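Local coordinates for hypothetical protein (Bacteroides uniformis ATCC 8492, PDB 4QRL) that is of unknown function but adopts a lipocalin-like beta-barrel fold, consistent with binding a small hydrophobic ligand, at residues D29-Y33 against Y82-P86. Residues are numbered along the deposited sequence; the frame is centred on the assembly and turned at random.
Sequences DSVFY and YFGWP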
ATOM      1  N   ASP A  29      -1.298   1.883  12.165  1.00 31.87           N
ATOM      2  CA  ASP A  29       0.052   1.583  12.678  1.00 35.17           C
ATOM      3  C   ASP A  29       0.472   0.148  12.423  1.00 41.51           C
ATOM      4  O   ASP A  29       1.466  -0.320  12.982  1.00 46.02           O
ATOM      5  CB  ASP A  29       0.135   1.903  14.187  1.00 38.90           C
ATOM      6  CG  ASP A  29      -0.664   1.001  15.119  1.00 54.60           C
ATOM      7  OD1 ASP A  29      -1.623   0.339  14.642  1.00 54.79           O
ATOM      8  OD2 ASP A  29      -0.357   0.989  16.336  1.00 60.06           O
ATOM      9  N   SER A  30      -0.255  -0.538  11.572  1.00 33.53           N
ATOM     10  CA  SER A  30      -0.068  -1.960  11.380  1.00 32.12           C
ATOM     11  C   SER A  30       0.230  -2.377   9.949  1.00 30.64           C
ATOM     12  O   SER A  30       0.249  -3.569   9.693  1.00 29.47           O
ATOM     13  CB  SER A  30      -1.351  -2.652  11.829  1.00 36.19           C
ATOM     14  OG  SER A  30      -2.477  -2.075  11.184  1.00 39.48           O
ATOM     15  N   VAL A  31       0.403  -1.437   9.006  1.00 23.49           N
ATOM     16  CA  VAL A  31       0.566  -1.808   7.594  1.00 20.76           C
ATOM     17  C   VAL A  31       1.875  -1.261   7.063  1.00 24.24           C
ATOM     18  O   VAL A  31       2.194  -0.089   7.287  1.00 24.03           O
ATOM     19  CB  VAL A  31      -0.619  -1.326   6.727  1.00 23.45           C
ATOM     20  CG1 VAL A  31      -0.425  -1.724   5.267  1.00 22.94           C
ATOM     21  CG2 VAL A  31      -1.960  -1.855   7.263  1.00 23.78           C
ATOM     22  N   PHE A  32       2.614  -2.120   6.354  1.00 20.09           N
ATOM     23  CA  PHE A  32       3.940  -1.786   5.815  1.00 19.40           C
ATOM     24  C   PHE A  32       4.013  -2.239   4.384  1.00 23.81           C
ATOM     25  O   PHE A  32       3.726  -3.417   4.112  1.00 23.78           O
ATOM     26  CB  PHE A  32       5.047  -2.476   6.655  1.00 20.41           C
ATOM     27  CG  PHE A  32       5.046  -2.039   8.104  1.00 21.70           C
ATOM     28  CD1 PHE A  32       4.119  -2.565   9.008  1.00 22.73           C
ATOM     29  CD2 PHE A  32       5.875  -1.012   8.533  1.00 21.53           C
ATOM     30  CE1 PHE A  32       4.073  -2.114  10.333  1.00 25.38           C
ATOM     31  CE2 PHE A  32       5.834  -0.574   9.871  1.00 24.13           C
ATOM     32  CZ  PHE A  32       4.947  -1.136  10.755  1.00 23.69           C
ATOM     33  N   TYR A  33       4.327  -1.314   3.451  1.00 20.66           N
ATOM     34  CA  TYR A  33       4.451  -1.681   2.018  1.00 19.37           C
ATOM     35  C   TYR A  33       5.912  -1.781   1.670  1.00 24.14           C
ATOM     36  O   TYR A  33       6.715  -0.999   2.160  1.00 25.45           O
ATOM     37  CB  TYR A  33       3.796  -0.640   1.082  1.00 19.91           C
ATOM     38  CG  TYR A  33       2.292  -0.638   0.930  1.00 22.51           C
ATOM     39  CD1 TYR A  33       1.471  -1.285   1.852  1.00 24.96           C
ATOM     40  CD2 TYR A  33       1.677   0.111  -0.074  1.00 22.98           C
ATOM     41  CE1 TYR A  33       0.084  -1.269   1.719  1.00 27.76           C
ATOM     42  CE2 TYR A  33       0.290   0.174  -0.181  1.00 23.43           C
ATOM     43  CZ  TYR A  33      -0.500  -0.513   0.719  1.00 28.79           C
ATOM     44  OH  TYR A  33      -1.870  -0.483   0.583  1.00 31.25           O
ATOM     45  N   TYR A  82      -7.422  -5.260   4.497  1.00 30.09           N
ATOM     46  CA  TYR A  82      -6.284  -4.403   4.174  1.00 28.81           C
ATOM     47  C   TYR A  82      -6.241  -3.904   2.754  1.00 34.50           C
ATOM     48  O   TYR A  82      -5.564  -2.902   2.506  1.00 34.57           O
ATOM     49  CB  TYR A  82      -4.993  -5.148   4.499  1.00 29.00           C
ATOM     50  CG  TYR A  82      -4.873  -5.485   5.973  1.00 29.27           C
ATOM     51  CD1 TYR A  82      -4.616  -4.492   6.917  1.00 30.97           C
ATOM     52  CD2 TYR A  82      -5.039  -6.788   6.425  1.00 30.47           C
ATOM     53  CE1 TYR A  82      -4.512  -4.793   8.272  1.00 30.86           C
ATOM     54  CE2 TYR A  82      -4.951  -7.100   7.779  1.00 31.50           C
ATOM     55  CZ  TYR A  82      -4.674  -6.099   8.696  1.00 34.94           C
ATOM     56  OH  TYR A  82      -4.586  -6.395  10.021  1.00 32.37           O
ATOM     57  N   PHE A  83      -6.924  -4.588   1.821  1.00 30.62           N
ATOM     58  CA  PHE A  83      -6.912  -4.214   0.416  1.00 30.09           C
ATOM     59  C   PHE A  83      -8.325  -4.200  -0.146  1.00 35.79           C
ATOM     60  O   PHE A  83      -8.921  -3.117  -0.242  1.00 35.32           O
ATOM     61  CB  PHE A  83      -5.958  -5.145  -0.372  1.00 30.07           C
ATOM     62  CG  PHE A  83      -4.515  -4.957   0.041  1.00 30.17           C
ATOM     63  CD1 PHE A  83      -3.744  -3.934  -0.509  1.00 32.76           C
ATOM     64  CD2 PHE A  83      -3.938  -5.769   1.018  1.00 30.31           C
ATOM     65  CE1 PHE A  83      -2.417  -3.738  -0.106  1.00 32.64           C
ATOM     66  CE2 PHE A  83      -2.631  -5.546   1.448  1.00 32.91           C
ATOM     67  CZ  PHE A  83      -1.882  -4.530   0.887  1.00 30.97           C
ATOM     68  N   GLY A  84      -8.864  -5.373  -0.498  1.00 32.26           N
ATOM     69  CA  GLY A  84     -10.216  -5.451  -1.050  1.00 33.95           C
ATOM     70  C   GLY A  84     -10.314  -4.912  -2.465  1.00 37.36           C
ATOM     71  O   GLY A  84     -11.404  -4.603  -2.935  1.00 37.24           O
ATOM     72  N   TRP A  85      -9.162  -4.794  -3.169  1.00 33.65           N
ATOM     73  CA  TRP A  85      -9.141  -4.263  -4.531  1.00 32.72           C
ATOM     74  C   TRP A  85      -9.791  -5.207  -5.508  1.00 37.40           C
ATOM     75  O   TRP A  85      -9.530  -6.413  -5.433  1.00 37.34           O
ATOM     76  CB  TRP A  85      -7.705  -3.981  -5.004  1.00 29.57           C
ATOM     77  CG  TRP A  85      -6.902  -3.045  -4.156  1.00 29.13           C
ATOM     78  CD1 TRP A  85      -7.365  -2.068  -3.324  1.00 31.46           C
ATOM     79  CD2 TRP A  85      -5.474  -2.950  -4.130  1.00 28.06           C
ATOM     80  NE1 TRP A  85      -6.312  -1.418  -2.728  1.00 30.06           N
ATOM     81  CE2 TRP A  85      -5.137  -1.916  -3.227  1.00 30.41           C
ATOM     82  CE3 TRP A  85      -4.437  -3.655  -4.776  1.00 29.00           C
ATOM     83  CZ2 TRP A  85      -3.821  -1.538  -2.985  1.00 28.67           C
ATOM     84  CZ3 TRP A  85      -3.127  -3.272  -4.534  1.00 28.78           C
ATOM     85  CH2 TRP A  85      -2.829  -2.240  -3.633  1.00 28.89           C
ATOM     86  N   PRO A  86     -10.605  -4.687  -6.462  1.00 35.93           N
ATOM     87  CA  PRO A  86     -11.174  -5.571  -7.483  1.00 38.56           C
ATOM     88  C   PRO A  86     -10.056  -6.170  -8.343  1.00 42.52           C
ATOM     89  O   PRO A  86      -9.112  -5.456  -8.708  1.00 41.95           O
ATOM     90  CB  PRO A  86     -12.091  -4.647  -8.288  1.00 41.04           C
ATOM     91  CG  PRO A  86     -11.538  -3.288  -8.100  1.00 43.33           C
ATOM     92  CD  PRO A  86     -10.971  -3.277  -6.704  1.00 36.69           C
TER
HETATM   93  O   HOH W   1      -3.456  -1.184   2.597  1.00 37.75           O
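Tyr-33 brings its phenol end up to CE1 and CZ of Phe-83, the two side chains reaching for each other from opposite directions. The planes are 21° apart but slid so far, centroids 5.8 Å from each other, that the rings barely overlap. The contact is made by the phenol end: Tyr-33 CZ is 3.8 Å from Phe-83 CE1, and the hydroxyl OH of Tyr-33 comes closer to that same carbon, at 3.4 Å. One water ties the two segments together. It lies in the plane of the Tyr-33 ring, is hydrogen-bonded to the OH of Tyr-33 (2.7 Å), and donates a hydrogen bond to the backbone O of Tyr-82 at 2.7 Å, while also sitting above one face of the Phe-83 ring, toward its rim. A phenylalanine in place of Tyr-33 would probably keep much of the ring packing but leave this water without its phenolic partner, breaking the bridge to Tyr-82. Phe-83 in turn lays its CD1 3.4 Å above the plane of the Trp-85 indole, toward the rim. Two residues before Tyr-33, Val-31 sets CG2 beside its own backbone N and anti to the carbonyl carbon, a branch that touches Tyr-82 CD1 at 3.8 Å. Ser-30 OG lies more loosely at the edge of the Tyr-82 ring. In the calycin-type barrel, strand 25-36 thus meets the loop that follows helix 79-82 and leads to strand 89-97; Phe-40 and Phe-113 pack against Tyr-33, Phe-54 meets Phe-83 edge-to-face, and Phe-83 and Trp-85 both rest on strand 64-69.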